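Local coordinates for protein FAM179B (Mus musculus, PDB 5DN7) that takes part in ciliogenesis, interacting with microtubules and promoting their polymerization through HEAT-repeat TOG regions, the second of which forms this chain, at residues I68-L71 with Y72-D76; Q88-H91 with L92-I95. All coordinates share one frame; numbering follows the deposited sequence.

Contact 1 (I68-L71 with Y72-D76); sequences ISLL and YNLLD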
# COMPACT_ATOMS: atom_id res chain seq x y z
N ILE A 68 -8.45 13.69 -9.45
CA ILE A 68 -7.94 12.88 -8.36
C ILE A 68 -8.60 13.30 -7.05
O ILE A 68 -8.93 12.46 -6.22
CB ILE A 68 -6.40 12.97 -8.27
CG1 ILE A 68 -5.76 12.17 -9.41
CG2 ILE A 68 -5.90 12.45 -6.94
CD1 ILE A 68 -4.33 12.53 -9.70
N SER A 69 -8.83 14.61 -6.89
CA SER A 69 -9.53 15.13 -5.71
C SER A 69 -10.95 14.54 -5.58
O SER A 69 -11.38 14.09 -4.51
CB SER A 69 -9.57 16.67 -5.80
OG SER A 69 -10.11 17.26 -4.64
N LEU A 70 -11.65 14.52 -6.71
CA LEU A 70 -12.96 13.88 -6.79
C LEU A 70 -12.91 12.41 -6.36
O LEU A 70 -13.72 11.96 -5.52
CB LEU A 70 -13.50 13.97 -8.22
CG LEU A 70 -14.84 13.30 -8.41
CD1 LEU A 70 -15.88 14.02 -7.57
CD2 LEU A 70 -15.23 13.29 -9.87
N LEU A 71 -11.97 11.65 -6.92
CA LEU A 71 -11.80 10.25 -6.53
C LEU A 71 -11.54 10.12 -5.03
O LEU A 71 -12.06 9.22 -4.38
CB LEU A 71 -10.66 9.61 -7.32
CG LEU A 71 -10.89 9.58 -8.84
CD1 LEU A 71 -9.79 8.83 -9.56
CD2 LEU A 71 -12.24 9.00 -9.19
N TYR A 72 -10.76 11.04 -4.48
CA TYR A 72 -10.44 11.01 -3.07
C TYR A 72 -11.71 11.20 -2.24
O TYR A 72 -11.90 10.55 -1.21
CB TYR A 72 -9.40 12.08 -2.73
CG TYR A 72 -8.92 12.06 -1.29
CD1 TYR A 72 -8.06 11.06 -0.84
CD2 TYR A 72 -9.32 13.05 -0.38
CE1 TYR A 72 -7.61 11.04 0.47
CE2 TYR A 72 -8.88 13.03 0.94
CZ TYR A 72 -8.02 12.02 1.36
OH TYR A 72 -7.57 11.98 2.66
N ASN A 73 -12.58 12.08 -2.67
CA ASN A 73 -13.84 12.22 -2.01
C ASN A 73 -14.75 11.02 -2.13
O ASN A 73 -15.42 10.67 -1.22
CB ASN A 73 -14.51 13.53 -2.36
CG ASN A 73 -13.75 14.72 -1.82
OD1 ASN A 73 -13.53 15.67 -2.53
ND2 ASN A 73 -13.34 14.67 -0.58
N LEU A 74 -14.76 10.40 -3.29
CA LEU A 74 -15.60 9.23 -3.51
C LEU A 74 -15.20 8.05 -2.61
O LEU A 74 -16.03 7.21 -2.26
CB LEU A 74 -15.55 8.82 -4.97
CG LEU A 74 -16.22 9.79 -5.94
CD1 LEU A 74 -16.04 9.36 -7.38
CD2 LEU A 74 -17.70 9.91 -5.60
N LEU A 75 -13.94 8.00 -2.20
CA LEU A 75 -13.48 6.94 -1.31
C LEU A 75 -13.99 7.13 0.12
O LEU A 75 -13.77 6.29 0.98
CB LEU A 75 -11.96 6.86 -1.32
CG LEU A 75 -11.33 6.49 -2.65
CD1 LEU A 75 -9.84 6.57 -2.55
CD2 LEU A 75 -11.77 5.08 -3.10
N ASP A 76 -14.67 8.25 0.37
CA ASP A 76 -15.30 8.48 1.67
C ASP A 76 -16.69 7.88 1.77
O ASP A 76 -17.31 7.91 2.84
CB ASP A 76 -15.41 9.98 1.96
CG ASP A 76 -14.09 10.59 2.34
OD1 ASP A 76 -13.36 9.97 3.15
OD2 ASP A 76 -13.79 11.69 1.82

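Contact 2 (Q88-H91 with L92-I95); sequences QVLH and LLVI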
# COMPACT_ATOMS: atom_id res chain seq x y z
N GLN A 88 -11.15 1.07 -8.57
CA GLN A 88 -10.92 0.62 -9.93
C GLN A 88 -10.64 1.78 -10.90
O GLN A 88 -9.74 1.71 -11.77
CB GLN A 88 -12.11 -0.18 -10.42
CG GLN A 88 -12.17 -1.54 -9.81
CD GLN A 88 -13.25 -2.36 -10.42
OE1 GLN A 88 -14.41 -1.94 -10.44
NE2 GLN A 88 -12.89 -3.52 -10.96
N VAL A 89 -11.41 2.86 -10.76
CA VAL A 89 -11.14 4.05 -11.57
C VAL A 89 -9.73 4.62 -11.32
O VAL A 89 -9.02 4.97 -12.24
CB VAL A 89 -12.19 5.13 -11.30
CG1 VAL A 89 -11.72 6.48 -11.84
CG2 VAL A 89 -13.52 4.71 -11.93
N LEU A 90 -9.34 4.68 -10.06
CA LEU A 90 -8.04 5.18 -9.65
C LEU A 90 -6.92 4.29 -10.18
O LEU A 90 -5.90 4.79 -10.65
CB LEU A 90 -7.98 5.27 -8.12
CG LEU A 90 -6.69 5.83 -7.51
CD1 LEU A 90 -6.43 7.20 -8.08
CD2 LEU A 90 -6.77 5.86 -5.98
N HIS A 91 -7.10 2.98 -10.11
CA HIS A 91 -6.14 2.05 -10.67
C HIS A 91 -5.96 2.29 -12.16
O HIS A 91 -4.82 2.34 -12.66
CB HIS A 91 -6.57 0.59 -10.45
CG HIS A 91 -5.61 -0.40 -11.04
ND1 HIS A 91 -6.02 -1.59 -11.62
CD2 HIS A 91 -4.26 -0.39 -11.13
CE1 HIS A 91 -4.96 -2.25 -12.05
NE2 HIS A 91 -3.88 -1.54 -11.77
N LEU A 92 -7.09 2.41 -12.86
CA LEU A 92 -7.03 2.61 -14.30
C LEU A 92 -6.32 3.94 -14.62
O LEU A 92 -5.47 4.01 -15.51
CB LEU A 92 -8.43 2.59 -14.91
CG LEU A 92 -8.51 2.86 -16.41
CD1 LEU A 92 -7.58 1.93 -17.17
CD2 LEU A 92 -9.94 2.65 -16.88
N LEU A 93 -6.64 4.97 -13.86
CA LEU A 93 -6.02 6.28 -14.03
C LEU A 93 -4.51 6.16 -13.88
O LEU A 93 -3.76 6.63 -14.72
CB LEU A 93 -6.57 7.30 -13.04
CG LEU A 93 -5.85 8.66 -12.98
CD1 LEU A 93 -5.96 9.44 -14.30
CD2 LEU A 93 -6.32 9.50 -11.80
N VAL A 94 -4.08 5.50 -12.80
CA VAL A 94 -2.67 5.25 -12.56
C VAL A 94 -2.06 4.56 -13.77
O VAL A 94 -0.97 4.93 -14.22
CB VAL A 94 -2.46 4.38 -11.31
CG1 VAL A 94 -1.05 3.81 -11.29
CG2 VAL A 94 -2.73 5.18 -10.05
N ILE A 95 -2.73 3.55 -14.28
CA ILE A 95 -2.28 2.88 -15.47
C ILE A 95 -2.08 3.84 -16.65
O ILE A 95 -1.05 3.85 -17.24
CB ILE A 95 -3.23 1.76 -15.91
CG1 ILE A 95 -3.30 0.63 -14.91
CG2 ILE A 95 -2.80 1.22 -17.25
CD1 ILE A 95 -2.00 0.34 -14.25

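Contact 1 (I68-L71 with Y72-D76)
With its CG anti to the carbonyl carbon (chi1 -69°), Leu74 folds back along the helix toward the preceding turn, where Leu70 and Leu71 lie. Its CG rests 3.3 Å from Leu70 O, and its CD1 touches two neighbours, 4.2 Å from Leu70 CG and equally far from Leu71 CD2. One methyl thus meets adjacent leucines at spacings of three and four residues. One position on, Leu75 CG lies 3.3 Å from Leu71 O.

The backbone bonds beneath these side chains are successive i to i+4 links. Leu74 N meets Leu70 O at 2.9 Å. The bond from Leu75 N to Leu71 O is longer, 3.1 Å, and more bent at the hydrogen (139°). Asp76 N then turns to Asn73 O, an i to i+3 link.

This is the C-terminal part of helix 61-74, the first of two helices in a predicted HEAT repeat of the TOG 2 solenoid. The buried leucines divide among its neighbours: Leu70 meets helix 25-32, Leu71 and Leu74 meet helix 80-97, and Leu75 touches both helix 80-97 and helix 105-114.

Tyr72 diverges by carrying CG anti to its own N (chi1 -176°), which takes the ring away from the preceding turn while CB stays 3.3 Å from Ser69 O. Lys114 of helix 105-114 makes a cation-pi contact with the ring, hydrogen-bonds Tyr72 O and forms a salt bridge with Asp76 OD1.

Contact 2 (Q88-H91 with L92-I95)
Four consecutive i to i+4 bonds, from Leu92 N to Gln88 O through Ile95 N to His91 O, run at a uniform 2.9 Å through two regular turns within helix 80-97. On the outside of these turns His91 and Ile95 meet, four residues apart, with the side chains crossing at a slant. The His91 ring leaves with CG opposite the backbone N (chi1 179°), beside its own carbonyl, and this swings it toward the following turn. Ile95 comes over one face of it: CG1 stands 4.2 Å from the ring centroid, 27° off the normal, a CH-pi contact. CD1 lies on the same face but farther out, past the CD2-NE2 side of the ring, 3.6 Å from His91 NE2. The same CG1 also lies 3.2 Å from His91 O, so it touches both the ring and the carbonyl of one residue. An alanine in place of His91 would remove the imidazole and would probably leave CG1 and CD1 of Ile95 without their cover, freer to turn.

The more buried flank carries leucine packing, Leu90 CD1 lying 4.4 Å from Leu93 CD2, while Val94 CG2 sits 3.2 Å from Leu90 O. Lys129, which touches His91, and Lys133, which touches Val94 and Ile95, belong to helix 121-138 of the solenoid. Aliphatic carbon over an imidazole face depends on dispersion and shape more than on charge.

Contact 1 closes before contact 2 opens, and the two occupy successive helices, 61-74 and 80-97, that pair within one predicted HEAT repeat. Their centres are 12 Å apart and their side chains meet directly: Ile68 CG1 lies 3.6 Å from Leu93 CD2, and Leu71 CD2 lies 3.7 Å from Val89 CG1. Each contact lies within one helix and also presents apolar groups to the other. Further faces extend the solenoid, toward helix 25-32 from contact 1 and toward helices 40-52 and 121-138 from contact 2, and both contacts pack on helix 105-114. In TOG domains generally, turns joining the helices of a repeat form the tubulin-binding edge, and contact 1 leads into such a turn.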